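Long-range contacts in enoyl-[acyl-carrier-protein] reductase [FMN] (Thermotoga maritima, PDB 5GVJ), which probably reduces enoyl-acyl-carrier-protein substrates with NADH in fatty acid synthesis, as an FMN-dependent enzyme of the TIM-barrel class: residues Ala125-Glu129 with Val159-Ile165; Ala133-Glu139 with Ile165-Ala170. The protein carries 1 engineered substitution. All blocks are in the same frame, centred on the assembly; numbering follows the deposited sequence.

Interactions 1 and 2 lie in successive layers of the same beta/alpha barrel, the first among its outer helices and the second in its sheet. Interaction 1 joins helix 122-130 to the C-terminal end of helix 152-162 and the turn after it; interaction 2 pairs strands 136-139 and 167-170, which follow those helices in the chain. The segments therefore alternate along the sequence, and Ile165 belongs to both contacts. Their centres lie 8 Å apart, with Val128 packed on Val136 and Val159 on Val167 between the layers. Only the inner contact includes an FMN-binding residue, Glu139; the outer one joins a helix to its neighbour and to the turn that leads from it into strand 167-170.

Interaction 1 of 2, residues Ala125-Glu129 with Val159-Ile165; sequences ARMVE and VSRSVNI
Two neighbouring outer helices of the beta/alpha barrel meet where Glu129 of helix 122-130 grips the turn that follows helix 152-162. One carboxylate oxygen does the gripping: Asn164 N donates to Glu129 OE1 at 2.8 Å, and Ile165 N donates to Glu129 OE1 at 3.2 Å. The first donor comes from the syn side, 22° out of the carboxylate plane, the second from the anti side and further out of it. CG stands opposite the backbone N (chi1 -178°) and the chain stays extended beyond it, which carries the carboxylate across to the turn. The other oxygen, Glu129 OE2, lies 3.4 Å from Val163 CG1, and a water bridges it to Ser162 O. Ile165 passes alongside the stem of Glu129, its CD1 4.0 Å from Glu129 CB. An alanine in place of Glu129 would probably leave the two turn amides without their shared acceptor and Ile165 without the CG against which it packs. In the barrel, each such helix leads into the next strand, so this turn is where the chain leaves helix 152-162, with Val163 the first residue to depart from helical angles, and heads for strand 167-170. Deeper between the helices, Ala125 CB rests 3.8 Å from Val159 CG1, with CG1 of Val163 a little farther off. Towards the outer edge, the CG of Arg126 lies 3.9 Å from Ser162 CB. Asp122, one turn before Arg126, ties both polar ends, forming a salt bridge with Arg126 NH1 and a hydrogen bond with Ser162 OG.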
ATOM      1  N   ALA A 125     -10.323  12.200   8.257  1.00 21.91           N
ATOM      2  CA  ALA A 125      -9.299  12.369   9.284  1.00 20.02           C
ATOM      3  C   ALA A 125      -9.274  13.798   9.805  1.00 21.85           C
ATOM      4  O   ALA A 125      -9.279  14.029  11.020  1.00 20.45           O
ATOM      5  CB  ALA A 125      -7.925  11.971   8.743  1.00 21.33           C
ATOM      6  N   ARG A 126      -9.241  14.782   8.906  1.00 21.87           N
ATOM      7  CA  ARG A 126      -9.216  16.163   9.377  1.00 22.28           C
ATOM      8  C   ARG A 126     -10.488  16.517  10.138  1.00 22.23           C
ATOM      9  O   ARG A 126     -10.439  17.255  11.126  1.00 21.67           O
ATOM     10  CB  ARG A 126      -9.008  17.133   8.218  1.00 27.02           C
ATOM     11  CG  ARG A 126      -7.738  16.933   7.452  1.00 24.00           C
ATOM     12  CD  ARG A 126      -7.534  18.137   6.568  1.00 34.98           C
ATOM     13  NE  ARG A 126      -8.385  18.022   5.394  1.00 39.17           N
ATOM     14  CZ  ARG A 126      -8.001  17.490   4.242  1.00 43.49           C
ATOM     15  NH1 ARG A 126      -6.754  17.064   4.093  1.00 42.28           N
ATOM     16  NH2 ARG A 126      -8.862  17.415   3.230  1.00 46.87           N
ATOM     17  N   MET A 127     -11.634  15.996   9.697  1.00 22.51           N
ATOM     18  CA  MET A 127     -12.891  16.270  10.392  1.00 25.53           C
ATOM     19  C   MET A 127     -12.869  15.741  11.824  1.00 26.45           C
ATOM     20  O   MET A 127     -13.252  16.449  12.766  1.00 21.35           O
ATOM     21  CB  MET A 127     -14.056  15.660   9.613  1.00 27.25           C
ATOM     22  CG  MET A 127     -14.265  16.294   8.234  1.00 30.34           C
ATOM     23  SD  MET A 127     -15.825  15.809   7.458  1.00 40.87           S
ATOM     24  CE  MET A 127     -15.523  14.139   6.918  1.00 31.66           C
ATOM     25  N   VAL A 128     -12.424  14.496  12.016  1.00 22.46           N
ATOM     26  CA  VAL A 128     -12.475  13.930  13.363  1.00 20.19           C
ATOM     27  C   VAL A 128     -11.405  14.556  14.254  1.00 21.55           C
ATOM     28  O   VAL A 128     -11.618  14.718  15.465  1.00 19.12           O
ATOM     29  CB  VAL A 128     -12.372  12.392  13.323  1.00 22.77           C
ATOM     30  CG1 VAL A 128     -13.520  11.793  12.513  1.00 21.64           C
ATOM     31  CG2 VAL A 128     -11.046  11.950  12.753  1.00 20.58           C
ATOM     32  N   GLU A 129     -10.258  14.952  13.685  1.00 18.46           N
ATOM     33  CA  GLU A 129      -9.308  15.751  14.459  1.00 17.12           C
ATOM     34  C   GLU A 129      -9.975  17.012  14.997  1.00 20.53           C
ATOM     35  O   GLU A 129      -9.857  17.331  16.186  1.00 23.22           O
ATOM     36  CB  GLU A 129      -8.081  16.132  13.622  1.00 18.57           C
ATOM     37  CG  GLU A 129      -7.072  16.915  14.451  1.00 16.36           C
ATOM     38  CD  GLU A 129      -5.815  17.309  13.707  1.00 21.40           C
ATOM     39  OE1 GLU A 129      -4.715  17.198  14.288  1.00 22.15           O
ATOM     40  OE2 GLU A 129      -5.928  17.744  12.555  1.00 18.63           O
ATOM     41  N   VAL A 159      -2.648  11.191   5.208  1.00 13.70           N
ATOM     42  CA  VAL A 159      -3.324  11.466   6.475  1.00 13.50           C
ATOM     43  C   VAL A 159      -2.343  12.041   7.489  1.00 14.51           C
ATOM     44  O   VAL A 159      -2.627  13.049   8.143  1.00 15.93           O
ATOM     45  CB  VAL A 159      -4.017  10.197   7.003  1.00 14.69           C
ATOM     46  CG1 VAL A 159      -4.466  10.374   8.457  1.00 18.30           C
ATOM     47  CG2 VAL A 159      -5.217   9.857   6.134  1.00 15.81           C
ATOM     48  N   SER A 160      -1.166  11.416   7.635  1.00 12.60           N
ATOM     49  CA  SER A 160      -0.219  11.920   8.625  1.00 14.02           C
ATOM     50  C   SER A 160       0.216  13.349   8.311  1.00 17.70           C
ATOM     51  O   SER A 160       0.456  14.142   9.227  1.00 17.69           O
ATOM     52  CB  SER A 160       0.993  10.995   8.736  1.00 15.70           C
ATOM     53  OG  SER A 160       1.674  10.865   7.502  1.00 22.42           O
ATOM     54  N   ARG A 161       0.317  13.699   7.034  1.00 14.94           N
ATOM     55  CA  ARG A 161       0.656  15.076   6.690  1.00 18.78           C
ATOM     56  C   ARG A 161      -0.478  16.048   6.991  1.00 22.07           C
ATOM     57  O   ARG A 161      -0.216  17.245   7.171  1.00 22.62           O
ATOM     58  CB  ARG A 161       1.038  15.163   5.217  1.00 21.39           C
ATOM     59  CG  ARG A 161       2.331  14.450   4.899  1.00 18.22           C
ATOM     60  CD  ARG A 161       2.707  14.669   3.452  1.00 20.27           C
ATOM     61  NE  ARG A 161       3.828  13.825   3.050  1.00 19.02           N
ATOM     62  CZ  ARG A 161       5.098  14.219   3.044  1.00 24.46           C
ATOM     63  NH1 ARG A 161       5.418  15.451   3.423  1.00 22.69           N
ATOM     64  NH2 ARG A 161       6.043  13.384   2.641  1.00 23.25           N
ATOM     65  N   SER A 162      -1.722  15.566   7.062  1.00 16.57           N
ATOM     66  CA  SER A 162      -2.877  16.448   7.207  1.00 18.72           C
ATOM     67  C   SER A 162      -3.262  16.747   8.648  1.00 19.25           C
ATOM     68  O   SER A 162      -3.960  17.739   8.877  1.00 19.59           O
ATOM     69  CB  SER A 162      -4.105  15.849   6.525  1.00 19.21           C
ATOM     70  OG  SER A 162      -3.923  15.711   5.136  1.00 24.72           O
ATOM     71  N   VAL A 163      -2.877  15.910   9.616  1.00 17.64           N
ATOM     72  CA  VAL A 163      -3.289  16.111  11.004  1.00 17.04           C
ATOM     73  C   VAL A 163      -2.056  16.237  11.889  1.00 23.66           C
ATOM     74  O   VAL A 163      -0.949  15.828  11.526  1.00 23.45           O
ATOM     75  CB  VAL A 163      -4.198  14.973  11.511  1.00 17.31           C
ATOM     76  CG1 VAL A 163      -5.472  14.912  10.681  1.00 19.53           C
ATOM     77  CG2 VAL A 163      -3.454  13.629  11.460  1.00 15.92           C
ATOM     78  N   ASN A 164      -2.259  16.810  13.075  1.00 17.82           N
ATOM     79  CA  ASN A 164      -1.205  16.814  14.078  1.00 18.68           C
ATOM     80  C   ASN A 164      -1.341  15.691  15.103  1.00 18.42           C
ATOM     81  O   ASN A 164      -0.351  15.367  15.768  1.00 19.20           O
ATOM     82  CB  ASN A 164      -1.155  18.166  14.803  1.00 21.55           C
ATOM     83  CG  ASN A 164      -0.429  19.227  14.005  1.00 27.40           C
ATOM     84  OD1 ASN A 164       0.643  18.977  13.462  1.00 31.54           O
ATOM     85  ND2 ASN A 164      -1.014  20.420  13.923  1.00 25.67           N
ATOM     86  N   ILE A 165      -2.525  15.099  15.253  1.00 16.39           N
ATOM     87  CA  ILE A 165      -2.720  13.993  16.197  1.00 16.77           C
ATOM     88  C   ILE A 165      -2.024  12.760  15.630  1.00 17.53           C
ATOM     89  O   ILE A 165      -1.790  12.702  14.416  1.00 17.13           O
ATOM     90  CB  ILE A 165      -4.208  13.711  16.456  1.00 15.09           C
ATOM     91  CG1 ILE A 165      -4.953  13.454  15.144  1.00 16.47           C
ATOM     92  CG2 ILE A 165      -4.854  14.867  17.210  1.00 19.52           C
ATOM     93  CD1 ILE A 165      -6.364  12.927  15.335  1.00 16.89           C
TER
HETATM   94  O   HOH W   1      -4.403  19.723  11.168  1.00 31.03           O

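Interaction 2 of 2, residues Ala133-Glu139 with Ile165-Ala170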
ATOM      1  N   ALA A 133     -10.801  14.021  18.150  1.00 21.95           N
ATOM      2  CA  ALA A 133     -10.193  12.698  18.206  1.00 16.64           C
ATOM      3  C   ALA A 133      -8.778  12.777  18.774  1.00 15.21           C
ATOM      4  O   ALA A 133      -8.034  13.729  18.514  1.00 19.08           O
ATOM      5  CB  ALA A 133     -10.184  12.054  16.820  1.00 15.32           C
ATOM      6  N   ASP A 134      -8.412  11.766  19.567  1.00 17.56           N
ATOM      7  CA  ASP A 134      -7.073  11.705  20.144  1.00 15.73           C
ATOM      8  C   ASP A 134      -6.056  11.154  19.163  1.00 16.16           C
ATOM      9  O   ASP A 134      -4.874  11.485  19.257  1.00 18.23           O
ATOM     10  CB  ASP A 134      -7.074  10.847  21.410  1.00 17.01           C
ATOM     11  CG  ASP A 134      -7.930  11.452  22.508  1.00 22.80           C
ATOM     12  OD1 ASP A 134      -7.444  12.392  23.174  1.00 23.73           O
ATOM     13  OD2 ASP A 134      -9.084  11.019  22.681  1.00 19.58           O
ATOM     14  N   ALA A 135      -6.495  10.304  18.242  1.00 17.72           N
ATOM     15  CA  ALA A 135      -5.638   9.737  17.211  1.00 17.17           C
ATOM     16  C   ALA A 135      -6.574   9.200  16.144  1.00 14.70           C
ATOM     17  O   ALA A 135      -7.788   9.183  16.330  1.00 15.89           O
ATOM     18  CB  ALA A 135      -4.727   8.632  17.769  1.00 15.94           C
ATOM     19  N   VAL A 136      -6.009   8.767  15.018  1.00 14.82           N
ATOM     20  CA  VAL A 136      -6.819   8.177  13.960  1.00 11.45           C
ATOM     21  C   VAL A 136      -6.119   6.947  13.429  1.00 14.08           C
ATOM     22  O   VAL A 136      -4.886   6.889  13.370  1.00 15.87           O
ATOM     23  CB  VAL A 136      -7.116   9.156  12.802  1.00 13.81           C
ATOM     24  CG1 VAL A 136      -7.900  10.337  13.309  1.00 17.91           C
ATOM     25  CG2 VAL A 136      -5.828   9.594  12.131  1.00 15.82           C
ATOM     26  N   ILE A 137      -6.918   5.957  13.067  1.00 13.59           N
ATOM     27  CA  ILE A 137      -6.448   4.780  12.366  1.00 14.77           C
ATOM     28  C   ILE A 137      -6.711   5.027  10.890  1.00 17.91           C
ATOM     29  O   ILE A 137      -7.857   5.268  10.485  1.00 17.42           O
ATOM     30  CB  ILE A 137      -7.154   3.508  12.862  1.00 16.82           C
ATOM     31  CG1 ILE A 137      -6.784   3.212  14.328  1.00 14.22           C
ATOM     32  CG2 ILE A 137      -6.767   2.311  11.988  1.00 13.70           C
ATOM     33  CD1 ILE A 137      -7.826   2.383  15.080  1.00 18.68           C
ATOM     34  N   ALA A 138      -5.649   5.024  10.092  1.00 12.37           N
ATOM     35  CA  ALA A 138      -5.767   5.176   8.651  1.00 15.04           C
ATOM     36  C   ALA A 138      -5.730   3.769   8.084  1.00 15.96           C
ATOM     37  O   ALA A 138      -4.694   3.106   8.130  1.00 15.57           O
ATOM     38  CB  ALA A 138      -4.641   6.047   8.099  1.00 13.61           C
ATOM     39  N   GLU A 139      -6.862   3.294   7.594  1.00 15.94           N
ATOM     40  CA  GLU A 139      -6.989   1.892   7.210  1.00 15.99           C
ATOM     41  C   GLU A 139      -7.009   1.772   5.693  1.00 16.09           C
ATOM     42  O   GLU A 139      -7.991   2.160   5.051  1.00 16.65           O
ATOM     43  CB  GLU A 139      -8.250   1.281   7.819  1.00 16.14           C
ATOM     44  CG  GLU A 139      -8.438  -0.173   7.436  1.00 17.63           C
ATOM     45  CD  GLU A 139      -9.620  -0.798   8.150  1.00 26.04           C
ATOM     46  OE1 GLU A 139     -10.754  -0.702   7.642  1.00 28.69           O
ATOM     47  OE2 GLU A 139      -9.403  -1.369   9.230  1.00 31.84           O
ATOM     48  N   ILE A 165      -2.525  15.099  15.253  1.00 16.39           N
ATOM     49  CA  ILE A 165      -2.720  13.993  16.197  1.00 16.77           C
ATOM     50  C   ILE A 165      -2.024  12.760  15.630  1.00 17.53           C
ATOM     51  O   ILE A 165      -1.790  12.702  14.416  1.00 17.13           O
ATOM     52  CB  ILE A 165      -4.208  13.711  16.456  1.00 15.09           C
ATOM     53  CG1 ILE A 165      -4.953  13.454  15.144  1.00 16.47           C
ATOM     54  CG2 ILE A 165      -4.854  14.867  17.210  1.00 19.52           C
ATOM     55  CD1 ILE A 165      -6.364  12.927  15.335  1.00 16.89           C
ATOM     56  N   PRO A 166      -1.676  11.767  16.451  1.00 18.53           N
ATOM     57  CA  PRO A 166      -0.986  10.583  15.922  1.00 17.83           C
ATOM     58  C   PRO A 166      -1.866   9.789  14.975  1.00 17.83           C
ATOM     59  O   PRO A 166      -3.087   9.717  15.137  1.00 15.29           O
ATOM     60  CB  PRO A 166      -0.662   9.764  17.176  1.00 18.12           C
ATOM     61  CG  PRO A 166      -0.640  10.766  18.281  1.00 19.08           C
ATOM     62  CD  PRO A 166      -1.725  11.759  17.922  1.00 15.93           C
ATOM     63  N   VAL A 167      -1.215   9.170  13.989  1.00 13.61           N
ATOM     64  CA  VAL A 167      -1.868   8.311  13.011  1.00 12.34           C
ATOM     65  C   VAL A 167      -1.429   6.875  13.263  1.00 15.71           C
ATOM     66  O   VAL A 167      -0.243   6.608  13.502  1.00 16.93           O
ATOM     67  CB  VAL A 167      -1.527   8.749  11.571  1.00 13.26           C
ATOM     68  CG1 VAL A 167      -2.076   7.747  10.556  1.00 14.41           C
ATOM     69  CG2 VAL A 167      -2.105  10.147  11.302  1.00 16.05           C
ATOM     70  N   ILE A 168      -2.384   5.953  13.218  1.00 13.27           N
ATOM     71  CA  ILE A 168      -2.119   4.528  13.344  1.00 16.50           C
ATOM     72  C   ILE A 168      -2.425   3.891  11.997  1.00 15.82           C
ATOM     73  O   ILE A 168      -3.505   4.109  11.433  1.00 15.74           O
ATOM     74  CB  ILE A 168      -2.955   3.905  14.477  1.00 12.45           C
ATOM     75  CG1 ILE A 168      -2.683   4.653  15.787  1.00 13.05           C
ATOM     76  CG2 ILE A 168      -2.649   2.424  14.628  1.00 13.01           C
ATOM     77  CD1 ILE A 168      -3.572   4.228  16.954  1.00 12.46           C
ATOM     78  N   ALA A 169      -1.463   3.143  11.459  1.00 14.39           N
ATOM     79  CA  ALA A 169      -1.613   2.530  10.144  1.00 16.27           C
ATOM     80  C   ALA A 169      -2.248   1.154  10.290  1.00 14.14           C
ATOM     81  O   ALA A 169      -1.846   0.379  11.158  1.00 16.45           O
ATOM     82  CB  ALA A 169      -0.260   2.404   9.453  1.00 12.79           C
ATOM     83  N   ALA A 170      -3.241   0.861   9.443  1.00 13.58           N
ATOM     84  CA  ALA A 170      -3.892  -0.444   9.411  1.00 15.78           C
ATOM     85  C   ALA A 170      -4.064  -0.893   7.966  1.00 18.35           C
ATOM     86  O   ALA A 170      -4.342  -0.076   7.087  1.00 15.43           O
ATOM     87  CB  ALA A 170      -5.259  -0.415  10.101  1.00 14.52           C
TER
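Ile165 fits its branched side chain into the bend that leads into strand 136-139. Ile165 CD1 meets Val136 CG1 at 3.6 Å, the two side chains crossing at about a right angle, while Ile165 CG2 lies 3.6 Å from the carbonyl O of Ala133. The less common placing of CG1 between the backbone N and the carbonyl carbon (chi1 55°) goes with this fit. Next along the chain, the Pro166 ring brings CD to 3.4 Å from Asp134 O, and Ala135 offers only a methyl beside Pro166 O. From there the backbones run together as neighbouring parallel strands of the beta/alpha barrel, their short axes turned 30° to one another. Four hydrogen bonds join them, from Val136 N to Pro166 O, Ile168 N to Val136 O, Ala138 N to Ile168 O and Ala170 N to Ala138 O; the middle two are each 2.7 Å long. On the face turned to helix 152-162, Val136 CG2 and Val167 CG2 meet obliquely, and the other methyl of Val167, CG1, settles 3.9 Å from the small Ala138 CB. Val159 of that helix sits over both valines. The other face carries Ile137, Ile168, Glu139 and Ala170. Here the bump is Ile137: its CG2, opposite the backbone N, reaches diagonally to Ala170 CB at 3.6 Å, resting on that small methyl, while CG1 lies against Ile168 CB. Gln191 on strand 189-191 touches both Ile137 and Ala170; Gln191 and Glu139 each bind FMN in this protein, although no cofactor is bound to this chain here.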